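Local coordinates for protein cysteine desulfurase (Elizabethkingia anophelis NUHP1, PDB 5VPR) that probably removes sulfur from L-cysteine to give L-alanine, passing it to a sulfur carrier with the help of a covalently bound pyridoxal phosphate, at residues 104-107 and 108-112; 165-168 and 169-173; 189-192 and 193-196. One frame throughout, in Å; residues are numbered along the deposited sequence.

Contact 1. Residues 104-107 and 108-112; sequences GINL and VAYAM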
loop_
_atom_site.group_PDB
_atom_site.type_symbol
_atom_site.label_atom_id
_atom_site.label_comp_id
_atom_site.label_asym_id
_atom_site.label_seq_id
_atom_site.Cartn_x
_atom_site.Cartn_y
_atom_site.Cartn_z
ATOM N N GLY A 104 -9.727 -0.166 -7.429
ATOM C CA GLY A 104 -10.563 0.531 -6.460
ATOM C C GLY A 104 -10.683 2.009 -6.773
ATOM O O GLY A 104 -11.771 2.585 -6.690
ATOM N N ILE A 105 -9.576 2.630 -7.185
ATOM C CA ILE A 105 -9.599 4.046 -7.544
ATOM C C ILE A 105 -10.528 4.269 -8.728
ATOM O O ILE A 105 -11.406 5.140 -8.694
ATOM C CB ILE A 105 -8.173 4.546 -7.845
ATOM C CG1 ILE A 105 -7.312 4.554 -6.578
ATOM C CG2 ILE A 105 -8.208 5.937 -8.479
ATOM C CD1 ILE A 105 -5.834 4.921 -6.862
ATOM N N ASN A 106 -10.363 3.457 -9.784
ATOM C CA ASN A 106 -11.171 3.618 -10.992
ATOM C C ASN A 106 -12.640 3.357 -10.715
ATOM O O ASN A 106 -13.515 4.002 -11.304
ATOM C CB ASN A 106 -10.673 2.680 -12.095
ATOM C CG ASN A 106 -9.558 3.293 -12.911
ATOM O OD1 ASN A 106 -9.797 4.133 -13.778
ATOM N ND2 ASN A 106 -8.330 2.884 -12.634
ATOM N N LEU A 107 -12.926 2.393 -9.838
ATOM C CA LEU A 107 -14.300 2.117 -9.443
ATOM C C LEU A 107 -14.960 3.369 -8.871
ATOM O O LEU A 107 -16.077 3.728 -9.259
ATOM C CB LEU A 107 -14.313 0.975 -8.425
ATOM C CG LEU A 107 -15.614 0.332 -7.926
ATOM C CD1 LEU A 107 -15.255 -0.928 -7.175
ATOM C CD2 LEU A 107 -16.462 1.240 -7.027
ATOM N N VAL A 108 -14.287 4.045 -7.935
ATOM C CA VAL A 108 -14.881 5.249 -7.361
ATOM C C VAL A 108 -14.927 6.361 -8.399
ATOM O O VAL A 108 -15.939 7.055 -8.532
ATOM C CB VAL A 108 -14.120 5.683 -6.094
ATOM C CG1 VAL A 108 -14.613 7.064 -5.606
ATOM C CG2 VAL A 108 -14.275 4.631 -4.989
ATOM N N ALA A 109 -13.843 6.550 -9.155
ATOM C CA ALA A 109 -13.804 7.682 -10.081
ATOM C C ALA A 109 -14.923 7.589 -11.105
ATOM O O ALA A 109 -15.553 8.601 -11.440
ATOM C CB ALA A 109 -12.448 7.766 -10.785
ATOM N N TYR A 110 -15.195 6.380 -11.604
ATOM C CA TYR A 110 -16.270 6.213 -12.576
ATOM C C TYR A 110 -17.635 6.368 -11.920
ATOM O O TYR A 110 -18.533 6.991 -12.496
ATOM C CB TYR A 110 -16.161 4.851 -13.268
ATOM C CG TYR A 110 -15.187 4.799 -14.427
ATOM C CD1 TYR A 110 -14.109 3.916 -14.419
ATOM C CD2 TYR A 110 -15.349 5.623 -15.534
ATOM C CE1 TYR A 110 -13.217 3.860 -15.484
ATOM C CE2 TYR A 110 -14.463 5.575 -16.602
ATOM C CZ TYR A 110 -13.399 4.693 -16.572
ATOM O OH TYR A 110 -12.519 4.646 -17.630
ATOM N N ALA A 111 -17.816 5.818 -10.716
ATOM C CA ALA A 111 -19.115 5.914 -10.061
ATOM C C ALA A 111 -19.433 7.339 -9.596
ATOM O O ALA A 111 -20.611 7.672 -9.439
ATOM C CB ALA A 111 -19.184 4.930 -8.890
ATOM N N MET A 112 -18.424 8.193 -9.385
ATOM C CA MET A 112 -18.697 9.578 -8.999
ATOM C C MET A 112 -19.247 10.409 -10.151
ATOM O O MET A 112 -19.790 11.492 -9.900
ATOM C CB MET A 112 -17.438 10.277 -8.471
ATOM C CG MET A 112 -16.942 9.801 -7.115
ATOM S SD MET A 112 -18.024 10.233 -5.746
ATOM C CE MET A 112 -18.073 12.019 -5.901
#
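The ring of Tyr110 lies alongside the side chain of Asn106, one turn earlier on the same α-helix, 101-111, which packs on the large mixed sheet of the aminotransferase class-V fold. The two groups point the same way, with amide and ring planes 31° apart, and OD1 of Asn106 comes within 3.8 Å of CE1 of Tyr110. The approach is van der Waals contact, with no hydrogen bond between the two side chains; the polar partner of the amide is Thr102, whose carbonyl oxygen accepts from ND2. With CG of Tyr110 set beside its own backbone N (chi1 -83°), the ring is carried back over the preceding turn, and CD1 lies 3.2 Å from the carbonyl O of Asn106. That oxygen also accepts the backbone hydrogen bond from Tyr110 N at 2.9 Å.

The rest is regular i to i+4 helix, with Val108 N, Ala109 N and Ala111 N bonded to the carbonyls of Gly104, Ile105 and Leu107. Ile105 and Val108 press on Phe205 of strand 203-207, and Val108, together with Leu107, also meets Leu243 of strand 241-245. Asn106 and Ala109 touch Pro135 of helix 134-142. Small methyl groups rest against the backbone of the turn before them: CB of Ala109 is 3.5 Å from Ile105 O, and CB of Ala111 is 3.4 Å from Leu107 O.

Contact 2. Residues 165-168 and 169-173; sequences EWLS and EKTKL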
loop_
_atom_site.group_PDB
_atom_site.type_symbol
_atom_site.label_atom_id
_atom_site.label_comp_id
_atom_site.label_asym_id
_atom_site.label_seq_id
_atom_site.Cartn_x
_atom_site.Cartn_y
_atom_site.Cartn_z
ATOM N N GLU A 165 -7.901 27.374 1.895
ATOM C CA GLU A 165 -8.433 28.259 0.863
ATOM C C GLU A 165 -9.231 27.532 -0.216
ATOM O O GLU A 165 -10.173 28.115 -0.766
ATOM C CB GLU A 165 -7.290 29.048 0.207
ATOM N N TRP A 166 -8.896 26.270 -0.522
ATOM C CA TRP A 166 -9.541 25.554 -1.623
ATOM C C TRP A 166 -10.892 24.944 -1.251
ATOM O O TRP A 166 -11.777 24.850 -2.107
ATOM C CB TRP A 166 -8.641 24.429 -2.131
ATOM C CG TRP A 166 -7.410 24.877 -2.831
ATOM C CD1 TRP A 166 -7.021 26.161 -3.078
ATOM C CD2 TRP A 166 -6.393 24.034 -3.381
ATOM N NE1 TRP A 166 -5.817 26.168 -3.745
ATOM C CE2 TRP A 166 -5.416 24.874 -3.950
ATOM C CE3 TRP A 166 -6.216 22.649 -3.452
ATOM C CZ2 TRP A 166 -4.276 24.373 -4.575
ATOM C CZ3 TRP A 166 -5.081 22.153 -4.073
ATOM C CH2 TRP A 166 -4.130 23.015 -4.627
ATOM N N LEU A 167 -11.068 24.492 -0.013
ATOM C CA LEU A 167 -12.289 23.775 0.342
ATOM C C LEU A 167 -13.496 24.706 0.301
ATOM O O LEU A 167 -13.450 25.819 0.830
ATOM C CB LEU A 167 -12.141 23.143 1.724
ATOM C CG LEU A 167 -11.138 21.987 1.791
ATOM C CD1 LEU A 167 -10.812 21.613 3.237
ATOM C CD2 LEU A 167 -11.671 20.788 1.007
ATOM N N SER A 168 -14.575 24.257 -0.331
ATOM C CA SER A 168 -15.795 25.053 -0.414
ATOM C C SER A 168 -16.972 24.122 -0.711
ATOM O O SER A 168 -16.828 22.891 -0.738
ATOM C CB SER A 168 -15.661 26.144 -1.482
ATOM O OG SER A 168 -15.633 25.556 -2.778
ATOM N N GLU A 169 -18.146 24.722 -0.955
ATOM C CA GLU A 169 -19.299 23.949 -1.405
ATOM C C GLU A 169 -19.050 23.281 -2.748
ATOM O O GLU A 169 -19.797 22.375 -3.125
ATOM C CB GLU A 169 -20.545 24.841 -1.510
ATOM C CG GLU A 169 -20.608 25.681 -2.787
ATOM C CD GLU A 169 -19.731 26.937 -2.729
ATOM O OE1 GLU A 169 -18.863 27.035 -1.831
ATOM O OE2 GLU A 169 -19.920 27.835 -3.584
ATOM N N LYS A 170 -18.027 23.720 -3.484
ATOM C CA LYS A 170 -17.687 23.110 -4.761
ATOM C C LYS A 170 -16.930 21.795 -4.607
ATOM O O LYS A 170 -16.940 20.981 -5.539
ATOM C CB LYS A 170 -16.859 24.090 -5.593
ATOM C CG LYS A 170 -17.622 25.338 -6.016
ATOM C CD LYS A 170 -18.705 24.973 -7.018
ATOM C CE LYS A 170 -19.412 26.212 -7.553
ATOM N NZ LYS A 170 -20.452 25.852 -8.556
ATOM N N THR A 171 -16.283 21.565 -3.463
ATOM C CA THR A 171 -15.421 20.395 -3.292
ATOM C C THR A 171 -16.263 19.139 -3.115
ATOM O O THR A 171 -16.963 18.993 -2.108
ATOM C CB THR A 171 -14.506 20.553 -2.081
ATOM O OG1 THR A 171 -13.965 21.884 -2.024
ATOM C CG2 THR A 171 -13.385 19.520 -2.167
ATOM N N LYS A 172 -16.163 18.206 -4.060
ATOM C CA LYS A 172 -16.959 16.993 -3.988
ATOM C C LYS A 172 -16.162 15.752 -3.629
ATOM O O LYS A 172 -16.750 14.783 -3.134
ATOM C CB LYS A 172 -17.683 16.757 -5.317
ATOM C CG LYS A 172 -18.662 17.866 -5.673
ATOM C CD LYS A 172 -19.592 18.166 -4.495
ATOM C CE LYS A 172 -20.468 19.386 -4.741
ATOM N NZ LYS A 172 -21.465 19.144 -5.812
ATOM N N LEU A 173 -14.852 15.750 -3.861
ATOM C CA LEU A 173 -14.040 14.591 -3.545
ATOM C C LEU A 173 -12.612 15.035 -3.285
ATOM O O LEU A 173 -12.062 15.866 -4.014
ATOM C CB LEU A 173 -14.076 13.545 -4.665
ATOM C CG LEU A 173 -13.390 12.247 -4.221
ATOM C CD1 LEU A 173 -14.272 11.042 -4.392
ATOM C CD2 LEU A 173 -12.080 12.055 -4.958
HETATM O O HOH W 1 -12.014 22.638 -3.601
HETATM O O HOH W 2 -18.329 20.485 -0.400
#
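The chain leaves helix 163-166 at Leu167 and reverses through a type I β-turn from Ser168 to Thr171, closed by Thr171 N bonding to Ser168 O at 3.1 Å, before entering strand 171-177. Two side-chain hydroxyls reinforce the turn. OG1 of Thr171 accepts a hydrogen bond from Ser168 N at 3.0 Å, while OG of Ser168, which sits between its own backbone N and carbonyl carbon (chi1 69°), accepts from Lys170 N at 3.1 Å, the bond of an ST turn. Beside these polar links, the side chains of Leu167 and Thr171 cross at an angle, CD2 of Leu167 lying 3.8 Å from CG2 of Thr171. The bent chain of Glu169 folds back, bringing OE1 to 3.3 Å from CB of Ser168. Just beyond the turn, Lys172 forms a salt bridge with Asp120.

Water extends the network. One molecule donates to Trp166 O and accepts from Thr171 OG1 at 2.6 Å; a second donates to both Ser168 O and Thr171 O. Thr171 OG1 therefore donates a hydrogen bond to water while accepting one from the N-H of Ser168, a division of roles that should fix the hydroxyl's rotation and ties the helix exit to the strand entrance.

Contact 3. Residues 189-192 and 193-196; sequences IDEI and IRKV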
loop_
_atom_site.group_PDB
_atom_site.type_symbol
_atom_site.label_atom_id
_atom_site.label_comp_id
_atom_site.label_asym_id
_atom_site.label_seq_id
_atom_site.Cartn_x
_atom_site.Cartn_y
_atom_site.Cartn_z
ATOM N N ILE A 189 -3.055 12.360 7.675
ATOM C CA ILE A 189 -4.418 12.023 7.235
ATOM C C ILE A 189 -5.476 12.544 8.207
ATOM O O ILE A 189 -6.545 13.015 7.785
ATOM C CB ILE A 189 -4.539 10.504 7.041
ATOM C CG1 ILE A 189 -3.718 10.073 5.835
ATOM C CG2 ILE A 189 -5.985 10.095 6.822
ATOM C CD1 ILE A 189 -4.055 10.836 4.597
ATOM N N ASP A 190 -5.226 12.444 9.519
ATOM C CA ASP A 190 -6.266 12.827 10.480
ATOM C C ASP A 190 -6.508 14.330 10.460
ATOM O O ASP A 190 -7.654 14.790 10.569
ATOM C CB ASP A 190 -5.895 12.373 11.890
ATOM C CG ASP A 190 -5.989 10.870 12.059
ATOM O OD1 ASP A 190 -6.571 10.203 11.171
ATOM O OD2 ASP A 190 -5.478 10.353 13.078
ATOM N N GLU A 191 -5.439 15.109 10.326
ATOM C CA GLU A 191 -5.580 16.554 10.195
ATOM C C GLU A 191 -6.269 16.925 8.886
ATOM O O GLU A 191 -7.120 17.820 8.857
ATOM C CB GLU A 191 -4.200 17.197 10.275
ATOM C CG GLU A 191 -4.209 18.694 10.384
ATOM C CD GLU A 191 -2.806 19.233 10.387
ATOM O OE1 GLU A 191 -2.614 20.434 10.090
ATOM O OE2 GLU A 191 -1.890 18.428 10.666
ATOM N N ILE A 192 -5.917 16.238 7.792
ATOM C CA ILE A 192 -6.540 16.513 6.496
ATOM C C ILE A 192 -8.042 16.239 6.550
ATOM O O ILE A 192 -8.858 17.067 6.132
ATOM C CB ILE A 192 -5.865 15.682 5.386
ATOM C CG1 ILE A 192 -4.414 16.122 5.174
ATOM C CG2 ILE A 192 -6.676 15.752 4.082
ATOM C CD1 ILE A 192 -3.631 15.197 4.209
ATOM N N ILE A 193 -8.427 15.064 7.062
ATOM C CA ILE A 193 -9.839 14.693 7.139
ATOM C C ILE A 193 -10.607 15.680 8.010
ATOM O O ILE A 193 -11.697 16.130 7.646
ATOM C CB ILE A 193 -9.978 13.251 7.653
ATOM C CG1 ILE A 193 -9.518 12.265 6.571
ATOM C CG2 ILE A 193 -11.423 12.944 8.016
ATOM C CD1 ILE A 193 -9.532 10.836 7.034
ATOM N N ARG A 194 -10.037 16.054 9.159
ATOM C CA ARG A 194 -10.667 17.063 10.003
ATOM C C ARG A 194 -10.912 18.351 9.223
ATOM O O ARG A 194 -12.003 18.928 9.290
ATOM C CB ARG A 194 -9.798 17.329 11.237
ATOM C CG ARG A 194 -10.582 17.432 12.521
ATOM C CD ARG A 194 -9.688 17.762 13.723
ATOM N NE ARG A 194 -8.491 16.926 13.744
ATOM C CZ ARG A 194 -7.259 17.393 13.576
ATOM N NH1 ARG A 194 -7.071 18.695 13.397
ATOM N NH2 ARG A 194 -6.220 16.563 13.601
ATOM N N LYS A 195 -9.905 18.820 8.473
ATOM C CA LYS A 195 -10.099 20.016 7.654
ATOM C C LYS A 195 -11.180 19.808 6.602
ATOM O O LYS A 195 -12.024 20.689 6.393
ATOM C CB LYS A 195 -8.802 20.434 6.969
ATOM C CG LYS A 195 -7.715 21.004 7.862
ATOM C CD LYS A 195 -6.400 21.091 7.065
ATOM C CE LYS A 195 -5.272 21.762 7.856
ATOM N NZ LYS A 195 -5.709 23.066 8.429
ATOM N N VAL A 196 -11.171 18.654 5.924
ATOM C CA VAL A 196 -12.137 18.420 4.854
ATOM C C VAL A 196 -13.565 18.337 5.407
ATOM O O VAL A 196 -14.505 18.843 4.791
ATOM C CB VAL A 196 -11.759 17.155 4.055
ATOM C CG1 VAL A 196 -12.835 16.851 3.007
ATOM C CG2 VAL A 196 -10.397 17.312 3.387
#
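Arg194 folds back over the turn before it in helix 189-199. Its CB lies 3.4 Å from Asp190 O, the carbonyl that also accepts the backbone hydrogen bond from Arg194 N. The chain runs straight through CG and then bends at chi3 (-47°), which turns the guanidinium back along the helix. NE passes 3.9 Å from Asp190 O, CZ lies near CA of Glu191, NH1 lies near both CA and CG of Glu191, and NH2 approaches that same CA to 3.5 Å. One face of the guanidinium thus covers the backbone at Asp190 and Glu191. Its plane is only 12° from that of the Glu191 carboxylate, yet the charged groups do not meet: Glu191 OE2 and Arg194 NH2 are 5.6 Å apart.

Glu191 instead runs side by side with Lys195, its OE1 3.7 Å from the lysine CE. The charged atoms remain beyond salt-bridge distance, and Lys195 NZ pairs with Asp164. Any electrostatic attraction to Glu191 is therefore likely to be secondary.

On the buried flank, the side chains of Ile189 and Ile193 pack at an angle, CG2 of Ile189 3.6 Å from CD1 of Ile193. Ile192 and Val196 lie alongside each other, their CG2 atoms 4.1 Å apart. These four residues face the sheet, where Ile189 and Ile192 rest on Val176 and Ile193 and Val196 on Ile204. A charged outer surface and a branched aliphatic inner one make this an amphipathic helix, here the crossover helix of the β-α-β unit formed with strands 171-177 and 203-207.

How the contacts relate
From the N terminus the three contacts follow in series, with no nesting or crossing. Contact 1 lies within helix 101-111, contact 2 closes the turn between helix 163-166 and strand 171-177, and contact 3 lies within helix 189-199, the next helix along the chain. Contact 2 touches both others: Met112 CG packs 4.0 Å from Leu173 CD1, and Leu167 CD1 lies 3.5 Å from Lys195 O. Contacts 1 and 3 do not touch, their nearest atoms being about 11 Å apart. The seven-stranded sheet unites them, because strand 203-207 receives side chains from both helices and is the parallel neighbour of strand 171-177.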